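Local structure of Co-chaperone DjlA N-terminal domain-containing protein (Porphyromonas gingivalis, 2H5N) at residues 26-31 with 93-98; 47-52 with 84-89; 18-23 with 70-75. The protein is of unknown function but binds a magnesium ion and belongs to the TerB-like family, named after tellurite resistance proteins. All coordinates share one frame; numbering follows the deposited sequence.

Contact 1 of 3, residues 26-31 with 93-98. With MG (magnesium ion), chain E.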
ATOM      1  N   LYS A  26      -7.619   7.386  -3.599  1.00 18.09           N
ATOM      2  CA  LYS A  26      -6.720   6.434  -2.940  1.00 18.01           C
ATOM      3  C   LYS A  26      -5.629   5.832  -3.866  1.00 18.80           C
ATOM      4  O   LYS A  26      -4.442   5.759  -3.510  1.00 19.18           O
ATOM      5  CB  LYS A  26      -7.534   5.337  -2.300  1.00 18.59           C
ATOM      6  CG  LYS A  26      -8.059   5.681  -0.883  1.00 19.34           C
ATOM      7  CD  LYS A  26      -8.934   4.530  -0.374  1.00 22.96           C
ATOM      8  CE  LYS A  26      -9.474   4.830   0.979  1.00 24.43           C
ATOM      9  NZ  LYS A  26     -10.036   3.626   1.709  1.00 25.75           N
ATOM     10  N   SER A  27      -6.040   5.355  -5.024  1.00 18.14           N
ATOM     11  CA  SER A  27      -5.128   4.703  -5.939  1.00 18.91           C
ATOM     12  C   SER A  27      -4.060   5.694  -6.369  1.00 18.64           C
ATOM     13  O   SER A  27      -2.880   5.358  -6.407  1.00 19.78           O
ATOM     14  CB  SER A  27      -5.883   4.156  -7.159  1.00 18.81           C
ATOM     15  OG  SER A  27      -6.998   3.358  -6.771  1.00 20.39           O
ATOM     16  N   MET A  28      -4.474   6.916  -6.711  1.00 18.36           N
ATOM     17  CA  MET A  28      -3.529   7.960  -7.153  1.00 17.93           C
ATOM     18  C   MET A  28      -2.482   8.275  -6.075  1.00 19.29           C
ATOM     19  O   MET A  28      -1.281   8.238  -6.384  1.00 18.88           O
ATOM     20  CB  MET A  28      -4.272   9.213  -7.635  1.00 18.06           C
ATOM     21  CG  MET A  28      -3.419  10.397  -8.153  1.00 17.69           C
ATOM     22  SD  MET A  28      -4.358  11.857  -8.659  1.00 13.29           S
ATOM     23  CE  MET A  28      -4.967  12.377  -7.047  1.00 16.09           C
ATOM     24  N   VAL A  29      -2.929   8.513  -4.828  1.00 20.35           N
ATOM     25  CA  VAL A  29      -2.027   8.876  -3.712  1.00 22.56           C
ATOM     26  C   VAL A  29      -1.164   7.715  -3.187  1.00 23.38           C
ATOM     27  O   VAL A  29      -0.093   7.952  -2.631  1.00 24.56           O
ATOM     28  CB  VAL A  29      -2.751   9.592  -2.453  1.00 22.37           C
ATOM     29  CG1 VAL A  29      -3.425  10.896  -2.845  1.00 22.07           C
ATOM     30  CG2 VAL A  29      -3.742   8.705  -1.769  1.00 23.44           C
ATOM     31  N   MET A  30      -1.623   6.473  -3.323  1.00 24.64           N
ATOM     32  CA  MET A  30      -0.780   5.321  -2.946  1.00 27.04           C
ATOM     33  C   MET A  30       0.251   4.997  -4.015  1.00 25.78           C
ATOM     34  O   MET A  30       1.186   4.239  -3.750  1.00 26.89           O
ATOM     35  CB  MET A  30      -1.600   4.060  -2.684  1.00 26.89           C
ATOM     36  CG  MET A  30      -2.768   4.253  -1.720  1.00 30.57           C
ATOM     37  SD  MET A  30      -3.447   2.735  -1.003  1.00 32.95           S
ATOM     38  CE  MET A  30      -2.091   2.528   0.176  1.00 32.83           C
ATOM     39  N   ALA A  31       0.112   5.546  -5.219  1.00 25.00           N
ATOM     40  CA  ALA A  31       0.939   5.048  -6.327  1.00 24.73           C
ATOM     41  C   ALA A  31       2.435   5.041  -6.025  1.00 25.32           C
ATOM     42  O   ALA A  31       3.124   4.074  -6.315  1.00 25.57           O
ATOM     43  CB  ALA A  31       0.655   5.778  -7.632  1.00 25.33           C
ATOM     44  N   VAL A  93      -6.481  18.801  -7.330  1.00 21.92           N
ATOM     45  CA  VAL A  93      -6.185  19.591  -6.150  1.00 21.95           C
ATOM     46  C   VAL A  93      -5.636  18.780  -4.984  1.00 22.55           C
ATOM     47  O   VAL A  93      -4.996  19.364  -4.106  1.00 21.37           O
ATOM     48  CB  VAL A  93      -7.398  20.433  -5.656  1.00 21.92           C
ATOM     49  CG1 VAL A  93      -8.012  21.236  -6.812  1.00 19.80           C
ATOM     50  CG2 VAL A  93      -8.407  19.559  -4.979  1.00 21.47           C
ATOM     51  N   ILE A  94      -5.880  17.459  -4.957  1.00 22.44           N
ATOM     52  CA  ILE A  94      -5.360  16.601  -3.869  1.00 23.80           C
ATOM     53  C   ILE A  94      -3.836  16.682  -3.724  1.00 25.51           C
ATOM     54  O   ILE A  94      -3.319  16.829  -2.606  1.00 25.28           O
ATOM     55  CB  ILE A  94      -5.837  15.139  -3.989  1.00 23.95           C
ATOM     56  CG1 ILE A  94      -7.276  15.042  -3.524  1.00 22.57           C
ATOM     57  CG2 ILE A  94      -4.919  14.157  -3.185  1.00 22.53           C
ATOM     58  CD1 ILE A  94      -7.990  13.762  -3.989  1.00 26.25           C
ATOM     59  N   MET A  95      -3.119  16.613  -4.844  1.00 26.76           N
ATOM     60  CA  MET A  95      -1.668  16.611  -4.765  1.00 29.10           C
ATOM     61  C   MET A  95      -1.043  18.008  -4.905  1.00 30.53           C
ATOM     62  O   MET A  95       0.171  18.152  -4.768  1.00 32.07           O
ATOM     63  CB  MET A  95      -1.050  15.551  -5.707  1.00 29.27           C
ATOM     64  CG  MET A  95      -1.428  14.073  -5.358  1.00 26.65           C
ATOM     65  SD  MET A  95      -0.587  12.949  -6.448  1.00 27.91           S
ATOM     66  CE  MET A  95      -1.245  13.575  -7.977  1.00 26.72           C
ATOM     67  N   ALA A  96      -1.856  19.031  -5.164  1.00 31.62           N
ATOM     68  CA  ALA A  96      -1.317  20.386  -5.254  1.00 33.29           C
ATOM     69  C   ALA A  96      -0.959  20.892  -3.859  1.00 34.17           C
ATOM     70  O   ALA A  96      -1.628  20.565  -2.873  1.00 34.37           O
ATOM     71  CB  ALA A  96      -2.296  21.356  -5.963  1.00 32.73           C
ATOM     72  N   SER A  97       0.114  21.677  -3.793  1.00 35.57           N
ATOM     73  CA  SER A  97       0.552  22.296  -2.551  1.00 36.67           C
ATOM     74  C   SER A  97       0.919  23.742  -2.870  1.00 37.26           C
ATOM     75  O   SER A  97       1.870  24.001  -3.618  1.00 37.74           O
ATOM     76  CB  SER A  97       1.732  21.518  -1.953  1.00 36.40           C
ATOM     77  OG  SER A  97       1.799  21.713  -0.540  1.00 37.17           O
ATOM     78  N   ASP A  98       0.137  24.673  -2.321  1.00 38.20           N
ATOM     79  CA  ASP A  98       0.254  26.113  -2.611  1.00 38.73           C
ATOM     80  C   ASP A  98      -0.013  26.434  -4.105  1.00 39.02           C
ATOM     81  O   ASP A  98       0.617  27.341  -4.683  1.00 38.91           O
ATOM     82  CB  ASP A  98       1.607  26.680  -2.123  1.00 38.80           C
ATOM     83  CG  ASP A  98       1.577  27.137  -0.656  1.00 40.26           C
ATOM     84  OD1 ASP A  98       0.591  26.868   0.073  1.00 41.50           O
ATOM     85  OD2 ASP A  98       2.553  27.786  -0.229  1.00 40.98           O
TER
HETATM   86 MG    MG E1001       2.097   8.746  -1.906  1.00 47.07          MG
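M28 and M95 meet tip to tip, sulfur against methyl: SD of M28 lies 3.6 Å from CE of M95. The M28 chain gets there by extension, with CG anti to the backbone N (chi1 -179°) and the next torsion also extended, before a bend about the CG-SD bond turns its methyl aside. M95 likewise bends at its thioether, and its CE also rests 3.9 Å from CG of M28. The turned methyl of M28 makes a looser contact with I94, the residue before M95, its CE being 4.2 Å from CB of I94. Beside this pair the side chains of V29 and I94 cross at about a right angle, CG1 of V29 touching CG2 of I94 at 3.6 Å. I94 offers that branch because its CG2 is the one anti to the backbone N. No hydrogen bond joins the segments, and the backbones stay well apart, with CA of V29 and CA of M95 7.8 Å from each other. The interface is made by buried apolar side chains, and M43 of helix 37-47 also packs on I94. V29 has a double part: its side chain packs while its carbonyl O binds magnesium at 2.4 Å. OD1 of D32 and the carbonyl O of K34 are further ligands, so the core packing of this TerB-family helical domain and the magnesium site near the end of helix 15-30 share V29.

Contact 2 of 3, residues 47-52 with 84-89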
ATOM      1  N   PHE A  47     -13.639  15.901  -0.621  1.00 25.09           N
ATOM      2  CA  PHE A  47     -14.671  14.893  -0.922  1.00 25.92           C
ATOM      3  C   PHE A  47     -16.077  15.358  -0.475  1.00 26.85           C
ATOM      4  O   PHE A  47     -17.079  15.050  -1.117  1.00 27.00           O
ATOM      5  CB  PHE A  47     -14.318  13.544  -0.273  1.00 25.04           C
ATOM      6  CG  PHE A  47     -15.175  12.394  -0.718  1.00 25.80           C
ATOM      7  CD1 PHE A  47     -15.429  12.161  -2.077  1.00 24.55           C
ATOM      8  CD2 PHE A  47     -15.671  11.482   0.213  1.00 26.27           C
ATOM      9  CE1 PHE A  47     -16.201  11.074  -2.494  1.00 24.06           C
ATOM     10  CE2 PHE A  47     -16.441  10.358  -0.207  1.00 27.06           C
ATOM     11  CZ  PHE A  47     -16.701  10.164  -1.564  1.00 25.63           C
ATOM     12  N   MET A  48     -16.136  16.102   0.623  1.00 26.75           N
ATOM     13  CA  MET A  48     -17.387  16.654   1.088  1.00 27.61           C
ATOM     14  C   MET A  48     -18.052  17.566   0.048  1.00 27.89           C
ATOM     15  O   MET A  48     -19.283  17.669   0.014  1.00 28.67           O
ATOM     16  CB  MET A  48     -17.123  17.429   2.351  1.00 28.02           C
ATOM     17  CG  MET A  48     -16.315  16.610   3.291  1.00 29.80           C
ATOM     18  SD  MET A  48     -17.432  16.159   4.562  1.00 35.17           S
ATOM     19  CE  MET A  48     -17.155  17.614   5.562  1.00 30.30           C
ATOM     20  N   ARG A  49     -17.254  18.193  -0.818  1.00 27.52           N
ATOM     21  CA  ARG A  49     -17.814  19.095  -1.831  1.00 28.45           C
ATOM     22  C   ARG A  49     -18.682  18.337  -2.811  1.00 27.88           C
ATOM     23  O   ARG A  49     -19.406  18.941  -3.592  1.00 28.00           O
ATOM     24  CB  ARG A  49     -16.725  19.836  -2.581  1.00 28.14           C
ATOM     25  CG  ARG A  49     -15.904  20.735  -1.699  1.00 31.67           C
ATOM     26  CD  ARG A  49     -16.106  22.128  -2.086  1.00 35.63           C
ATOM     27  NE  ARG A  49     -15.321  23.014  -1.244  1.00 39.89           N
ATOM     28  CZ  ARG A  49     -15.476  24.331  -1.219  1.00 40.01           C
ATOM     29  NH1 ARG A  49     -14.715  25.061  -0.415  1.00 41.42           N
ATOM     30  NH2 ARG A  49     -16.392  24.914  -1.990  1.00 39.24           N
ATOM     31  N   PHE A  50     -18.618  17.013  -2.741  1.00 27.98           N
ATOM     32  CA  PHE A  50     -19.437  16.126  -3.591  1.00 28.19           C
ATOM     33  C   PHE A  50     -20.850  15.912  -3.073  1.00 28.16           C
ATOM     34  O   PHE A  50     -21.650  15.209  -3.708  1.00 28.48           O
ATOM     35  CB  PHE A  50     -18.730  14.798  -3.828  1.00 27.52           C
ATOM     36  CG  PHE A  50     -17.630  14.891  -4.845  1.00 28.71           C
ATOM     37  CD1 PHE A  50     -17.912  14.788  -6.194  1.00 30.44           C
ATOM     38  CD2 PHE A  50     -16.314  15.102  -4.450  1.00 27.83           C
ATOM     39  CE1 PHE A  50     -16.891  14.856  -7.146  1.00 29.05           C
ATOM     40  CE2 PHE A  50     -15.291  15.192  -5.380  1.00 26.96           C
ATOM     41  CZ  PHE A  50     -15.573  15.079  -6.734  1.00 28.76           C
ATOM     42  N   GLY A  51     -21.126  16.488  -1.905  1.00 27.65           N
ATOM     43  CA  GLY A  51     -22.474  16.648  -1.414  1.00 28.34           C
ATOM     44  C   GLY A  51     -22.902  15.676  -0.356  1.00 28.56           C
ATOM     45  O   GLY A  51     -24.071  15.309  -0.277  1.00 28.66           O
ATOM     46  N   ILE A  52     -21.956  15.246   0.461  1.00 29.47           N
ATOM     47  CA  ILE A  52     -22.273  14.338   1.575  1.00 30.42           C
ATOM     48  C   ILE A  52     -22.029  15.001   2.926  1.00 30.02           C
ATOM     49  O   ILE A  52     -21.244  15.945   3.022  1.00 29.97           O
ATOM     50  CB  ILE A  52     -21.463  13.024   1.546  1.00 29.78           C
ATOM     51  CG1 ILE A  52     -19.950  13.305   1.651  1.00 30.59           C
ATOM     52  CG2 ILE A  52     -21.890  12.168   0.384  1.00 31.38           C
ATOM     53  CD1 ILE A  52     -19.196  13.261   0.311  1.00 33.18           C
ATOM     54  N   LYS A  84     -17.386  14.522 -14.915  1.00 21.95           N
ATOM     55  CA  LYS A  84     -15.990  14.184 -15.171  1.00 22.58           C
ATOM     56  C   LYS A  84     -15.015  15.336 -14.864  1.00 22.56           C
ATOM     57  O   LYS A  84     -13.942  15.110 -14.300  1.00 23.63           O
ATOM     58  CB  LYS A  84     -15.794  13.709 -16.628  1.00 21.87           C
ATOM     59  CG  LYS A  84     -16.230  12.303 -16.842  1.00 21.51           C
ATOM     60  CD  LYS A  84     -15.956  11.851 -18.276  1.00 24.22           C
ATOM     61  CE  LYS A  84     -16.290  10.389 -18.422  1.00 24.60           C
ATOM     62  NZ  LYS A  84     -15.573   9.716 -19.604  1.00 25.21           N
ATOM     63  N   LYS A  85     -15.382  16.547 -15.267  1.00 22.49           N
ATOM     64  CA  LYS A  85     -14.578  17.739 -15.040  1.00 23.53           C
ATOM     65  C   LYS A  85     -14.375  18.010 -13.542  1.00 23.24           C
ATOM     66  O   LYS A  85     -13.280  18.363 -13.079  1.00 23.08           O
ATOM     67  CB  LYS A  85     -15.236  18.948 -15.742  1.00 22.75           C
ATOM     68  CG  LYS A  85     -14.709  20.298 -15.322  1.00 24.93           C
ATOM     69  CD  LYS A  85     -15.411  21.433 -16.050  1.00 25.12           C
ATOM     70  CE  LYS A  85     -14.786  22.763 -15.698  1.00 29.83           C
ATOM     71  NZ  LYS A  85     -15.522  23.501 -14.621  1.00 31.67           N
ATOM     72  N   TYR A  86     -15.450  17.827 -12.789  1.00 23.64           N
ATOM     73  CA  TYR A  86     -15.432  18.000 -11.363  1.00 23.62           C
ATOM     74  C   TYR A  86     -14.559  16.907 -10.710  1.00 22.89           C
ATOM     75  O   TYR A  86     -13.710  17.194  -9.850  1.00 23.07           O
ATOM     76  CB  TYR A  86     -16.857  17.887 -10.870  1.00 23.71           C
ATOM     77  CG  TYR A  86     -17.065  18.573  -9.562  1.00 26.36           C
ATOM     78  CD1 TYR A  86     -17.169  17.834  -8.381  1.00 26.25           C
ATOM     79  CD2 TYR A  86     -17.140  19.972  -9.489  1.00 26.81           C
ATOM     80  CE1 TYR A  86     -17.336  18.446  -7.166  1.00 26.42           C
ATOM     81  CE2 TYR A  86     -17.326  20.603  -8.251  1.00 27.69           C
ATOM     82  CZ  TYR A  86     -17.428  19.825  -7.107  1.00 26.31           C
ATOM     83  OH  TYR A  86     -17.629  20.416  -5.881  1.00 29.24           O
ATOM     84  N   VAL A  87     -14.720  15.658 -11.144  1.00 22.05           N
ATOM     85  CA  VAL A  87     -13.843  14.591 -10.621  1.00 20.23           C
ATOM     86  C   VAL A  87     -12.382  14.847 -10.943  1.00 20.12           C
ATOM     87  O   VAL A  87     -11.519  14.654 -10.065  1.00 20.19           O
ATOM     88  CB  VAL A  87     -14.247  13.176 -11.084  1.00 20.64           C
ATOM     89  CG1 VAL A  87     -13.295  12.127 -10.485  1.00 20.57           C
ATOM     90  CG2 VAL A  87     -15.672  12.867 -10.649  1.00 19.51           C
ATOM     91  N   ALA A  88     -12.078  15.242 -12.191  1.00 20.23           N
ATOM     92  CA  ALA A  88     -10.688  15.613 -12.545  1.00 20.33           C
ATOM     93  C   ALA A  88     -10.153  16.786 -11.702  1.00 20.63           C
ATOM     94  O   ALA A  88      -8.972  16.825 -11.344  1.00 20.53           O
ATOM     95  CB  ALA A  88     -10.554  15.942 -14.049  1.00 20.08           C
ATOM     96  N   SER A  89     -11.016  17.751 -11.399  1.00 21.01           N
ATOM     97  CA  SER A  89     -10.570  18.941 -10.661  1.00 21.42           C
ATOM     98  C   SER A  89     -10.182  18.517  -9.271  1.00 21.10           C
ATOM     99  O   SER A  89      -9.149  18.929  -8.765  1.00 22.31           O
ATOM    100  CB  SER A  89     -11.628  20.070 -10.658  1.00 20.94           C
ATOM    101  OG  SER A  89     -12.018  20.354 -11.993  1.00 20.58           O
TER
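Y86 turns its edge onto one face of the F50 ring in a T-shaped stack, with planes at 85° and ring centroids 5.0 Å apart. The touch is off-centre: CE1 of Y86 stands over the rim of the F50 face, and the closest approach, 3.2 Å from CE1 of F50 to CD1 of Y86, is tight. Past the ring, the phenol donates a long hydrogen bond from Y86 OH to R49 O (3.3 Å). The C=O...O angle is 110°, and the hydroxyl approaches from above the carbonyl plane. CB of R49 also packs alongside that hydroxyl, at 3.5 Å. Y86 spans from helix to loop because its CG is anti to the backbone N (chi1 -157°). In the all-helical TerB-type domain, the contact pins the connection between helices 37-47 and 54-64 against helix 81-94. The next residue, V87, brings CG2 obliquely to the F50 ring, 4.2 Å from CE1 of F50. F13 and Y90 make further edge-to-face pairs with F50, while L18 and I21 of helix 15-30 pack on it. Around Y86, M11 and M130 of helix 123-130 pack against the side chain.

Contact 3 of 3, residues 18-23 with 70-75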
ATOM      1  N   LEU A  18     -19.733   7.752  -5.751  1.00 17.84           N
ATOM      2  CA  LEU A  18     -18.948   8.328  -4.681  1.00 18.93           C
ATOM      3  C   LEU A  18     -17.835   7.398  -4.199  1.00 19.34           C
ATOM      4  O   LEU A  18     -16.719   7.838  -3.959  1.00 19.64           O
ATOM      5  CB  LEU A  18     -19.870   8.686  -3.500  1.00 19.05           C
ATOM      6  CG  LEU A  18     -20.801   9.905  -3.699  1.00 20.05           C
ATOM      7  CD1 LEU A  18     -21.749  10.049  -2.474  1.00 22.53           C
ATOM      8  CD2 LEU A  18     -20.021  11.206  -3.867  1.00 20.72           C
ATOM      9  N   THR A  19     -18.160   6.109  -4.030  1.00 19.70           N
ATOM     10  CA  THR A  19     -17.183   5.092  -3.673  1.00 19.34           C
ATOM     11  C   THR A  19     -16.080   5.040  -4.752  1.00 19.38           C
ATOM     12  O   THR A  19     -14.891   4.909  -4.441  1.00 19.57           O
ATOM     13  CB  THR A  19     -17.907   3.716  -3.539  1.00 20.04           C
ATOM     14  OG1 THR A  19     -18.965   3.830  -2.554  1.00 23.00           O
ATOM     15  CG2 THR A  19     -16.955   2.653  -3.098  1.00 20.06           C
ATOM     16  N   ALA A  20     -16.488   5.121  -6.015  1.00 18.75           N
ATOM     17  CA  ALA A  20     -15.549   5.125  -7.148  1.00 18.78           C
ATOM     18  C   ALA A  20     -14.585   6.303  -7.142  1.00 19.31           C
ATOM     19  O   ALA A  20     -13.377   6.138  -7.414  1.00 18.47           O
ATOM     20  CB  ALA A  20     -16.323   5.064  -8.486  1.00 18.59           C
ATOM     21  N   ILE A  21     -15.126   7.500  -6.875  1.00 19.33           N
ATOM     22  CA  ILE A  21     -14.326   8.713  -6.763  1.00 19.63           C
ATOM     23  C   ILE A  21     -13.232   8.572  -5.704  1.00 18.83           C
ATOM     24  O   ILE A  21     -12.036   8.787  -5.978  1.00 19.76           O
ATOM     25  CB  ILE A  21     -15.231   9.951  -6.459  1.00 20.55           C
ATOM     26  CG1 ILE A  21     -16.110  10.250  -7.706  1.00 20.21           C
ATOM     27  CG2 ILE A  21     -14.374  11.192  -6.005  1.00 17.73           C
ATOM     28  CD1 ILE A  21     -17.237  11.228  -7.460  1.00 20.62           C
ATOM     29  N   ILE A  22     -13.634   8.160  -4.517  1.00 18.51           N
ATOM     30  CA  ILE A  22     -12.689   7.987  -3.424  1.00 19.45           C
ATOM     31  C   ILE A  22     -11.650   6.850  -3.667  1.00 18.44           C
ATOM     32  O   ILE A  22     -10.491   7.007  -3.303  1.00 18.94           O
ATOM     33  CB  ILE A  22     -13.397   7.985  -2.006  1.00 19.97           C
ATOM     34  CG1 ILE A  22     -12.380   8.337  -0.933  1.00 22.31           C
ATOM     35  CG2 ILE A  22     -14.035   6.650  -1.642  1.00 21.12           C
ATOM     36  CD1 ILE A  22     -11.876   9.788  -1.002  1.00 21.85           C
ATOM     37  N   LYS A  23     -12.048   5.775  -4.353  1.00 17.27           N
ATOM     38  CA  LYS A  23     -11.135   4.693  -4.785  1.00 17.48           C
ATOM     39  C   LYS A  23     -10.080   5.201  -5.814  1.00 17.00           C
ATOM     40  O   LYS A  23      -8.900   4.812  -5.780  1.00 17.51           O
ATOM     41  CB  LYS A  23     -11.976   3.534  -5.372  1.00 17.79           C
ATOM     42  CG  LYS A  23     -11.253   2.242  -5.819  1.00 16.21           C
ATOM     43  CD  LYS A  23     -10.544   1.564  -4.630  1.00 17.97           C
ATOM     44  CE  LYS A  23     -10.255   0.069  -4.828  1.00 19.01           C
ATOM     45  NZ  LYS A  23     -10.389  -0.751  -3.538  1.00 20.22           N
ATOM     46  N   SER A  70     -10.813  -1.364 -10.932  1.00 20.80           N
ATOM     47  CA  SER A  70     -11.269  -1.404 -12.336  1.00 19.50           C
ATOM     48  C   SER A  70     -12.765  -1.073 -12.483  1.00 18.83           C
ATOM     49  O   SER A  70     -13.201  -0.487 -13.468  1.00 16.42           O
ATOM     50  CB  SER A  70     -10.917  -2.756 -12.977  1.00 19.77           C
ATOM     51  OG  SER A  70     -11.398  -3.834 -12.203  1.00 18.84           O
ATOM     52  N   GLN A  71     -13.543  -1.414 -11.465  1.00 17.74           N
ATOM     53  CA  GLN A  71     -14.957  -1.092 -11.454  1.00 18.64           C
ATOM     54  C   GLN A  71     -15.221   0.379 -11.207  1.00 18.58           C
ATOM     55  O   GLN A  71     -16.169   0.958 -11.774  1.00 17.92           O
ATOM     56  CB  GLN A  71     -15.655  -1.933 -10.377  1.00 19.82           C
ATOM     57  CG  GLN A  71     -17.108  -1.584 -10.114  1.00 22.71           C
ATOM     58  CD  GLN A  71     -18.046  -1.759 -11.304  1.00 28.99           C
ATOM     59  OE1 GLN A  71     -17.683  -2.321 -12.367  1.00 31.93           O
ATOM     60  NE2 GLN A  71     -19.278  -1.282 -11.131  1.00 27.66           N
ATOM     61  N   ALA A  72     -14.395   1.003 -10.360  1.00 18.98           N
ATOM     62  CA  ALA A  72     -14.476   2.467 -10.138  1.00 18.40           C
ATOM     63  C   ALA A  72     -14.202   3.210 -11.444  1.00 17.62           C
ATOM     64  O   ALA A  72     -14.853   4.190 -11.760  1.00 18.21           O
ATOM     65  CB  ALA A  72     -13.486   2.909  -9.029  1.00 17.14           C
ATOM     66  N   VAL A  73     -13.213   2.751 -12.199  1.00 17.69           N
ATOM     67  CA  VAL A  73     -12.906   3.327 -13.521  1.00 16.82           C
ATOM     68  C   VAL A  73     -14.135   3.287 -14.458  1.00 17.06           C
ATOM     69  O   VAL A  73     -14.542   4.321 -15.010  1.00 17.38           O
ATOM     70  CB  VAL A  73     -11.711   2.602 -14.201  1.00 17.11           C
ATOM     71  CG1 VAL A  73     -11.534   3.068 -15.679  1.00 16.08           C
ATOM     72  CG2 VAL A  73     -10.365   2.766 -13.372  1.00 15.89           C
ATOM     73  N   ALA A  74     -14.717   2.097 -14.642  1.00 17.42           N
ATOM     74  CA  ALA A  74     -15.990   1.917 -15.415  1.00 17.83           C
ATOM     75  C   ALA A  74     -17.096   2.897 -14.969  1.00 19.03           C
ATOM     76  O   ALA A  74     -17.803   3.503 -15.800  1.00 18.41           O
ATOM     77  CB  ALA A  74     -16.476   0.496 -15.261  1.00 16.86           C
ATOM     78  N   LEU A  75     -17.247   3.042 -13.645  1.00 19.33           N
ATOM     79  CA  LEU A  75     -18.276   3.930 -13.069  1.00 19.76           C
ATOM     80  C   LEU A  75     -18.032   5.417 -13.342  1.00 19.69           C
ATOM     81  O   LEU A  75     -18.970   6.155 -13.603  1.00 20.66           O
ATOM     82  CB  LEU A  75     -18.388   3.717 -11.555  1.00 19.62           C
ATOM     83  CG  LEU A  75     -19.073   2.430 -11.151  1.00 19.46           C
ATOM     84  CD1 LEU A  75     -18.800   2.133  -9.668  1.00 22.41           C
ATOM     85  CD2 LEU A  75     -20.581   2.565 -11.450  1.00 19.19           C
TER
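A72 meets A20 where helix 69-77 passes helix 15-30, and with nothing larger than a methyl on either residue the backbones come close: the two CA atoms are 4.1 Å apart. Each CB lies close against the other residue, 3.6 Å separating CB of A20 from CB of A72, and CB of A72 is as near to the CA of A20. The segment axes approach to 8.6 Å, with an angle of 119° between their N-to-C directions, so the helices run neither parallel nor squarely antiparallel and touch over a short length. The same A72 methyl is also covered from the next turn of helix 15-30 by the aliphatic part of K23, whose CG is 4.0 Å away. K23 leaves its helix with CG anti to the backbone N (chi1 -176°) and then bends at chi2, which leads the rest of the chain off this contact. Its ammonium group is hydrogen-bonded to the carbonyl oxygens of S64 and I67.

V73 follows with its CB directed away from helix 15-30; it packs on V73 of the second subunit, so this short helix serves the chain's interior on one side and the assembly on another. L75, one turn beyond A72, also faces A20. Its CB is 3.9 Å from CB of A20, and CD1 comes to 4.0 Å from the same methyl. CB of A20 thus sits in the notch between A72 and L75, touching both.

No hydrogen bond or ion pair crosses between the segments. The contact is apolar, made by methyl and methylene groups, which lets the helices come close at A20 and A72, while the one charged chain present lends its methylenes here and sends its nitrogen to backbone carbonyls elsewhere.

Along the chain the six segments run 18-23, 26-31, 47-52, 70-75, 84-89 and 93-98, so contact 2 falls between the two halves of contact 1, while contact 3 alternates with both. Contact centres lie about 14 Å (1 and 2), 16 Å (1 and 3) and 13 Å (2 and 3) apart. Helix 15-30 serves contacts 1 and 3, helix 81-94 serves contacts 1 and 2, and helix 69-77, used by contact 3, comes just before helix 81-94 in the chain. Contacts 2 and 3 also touch directly, L18 and I21 packing against F47, F50 and I52. Helix 15-30 thus joins the magnesium site near its end to helix 69-77, which packs on the second subunit.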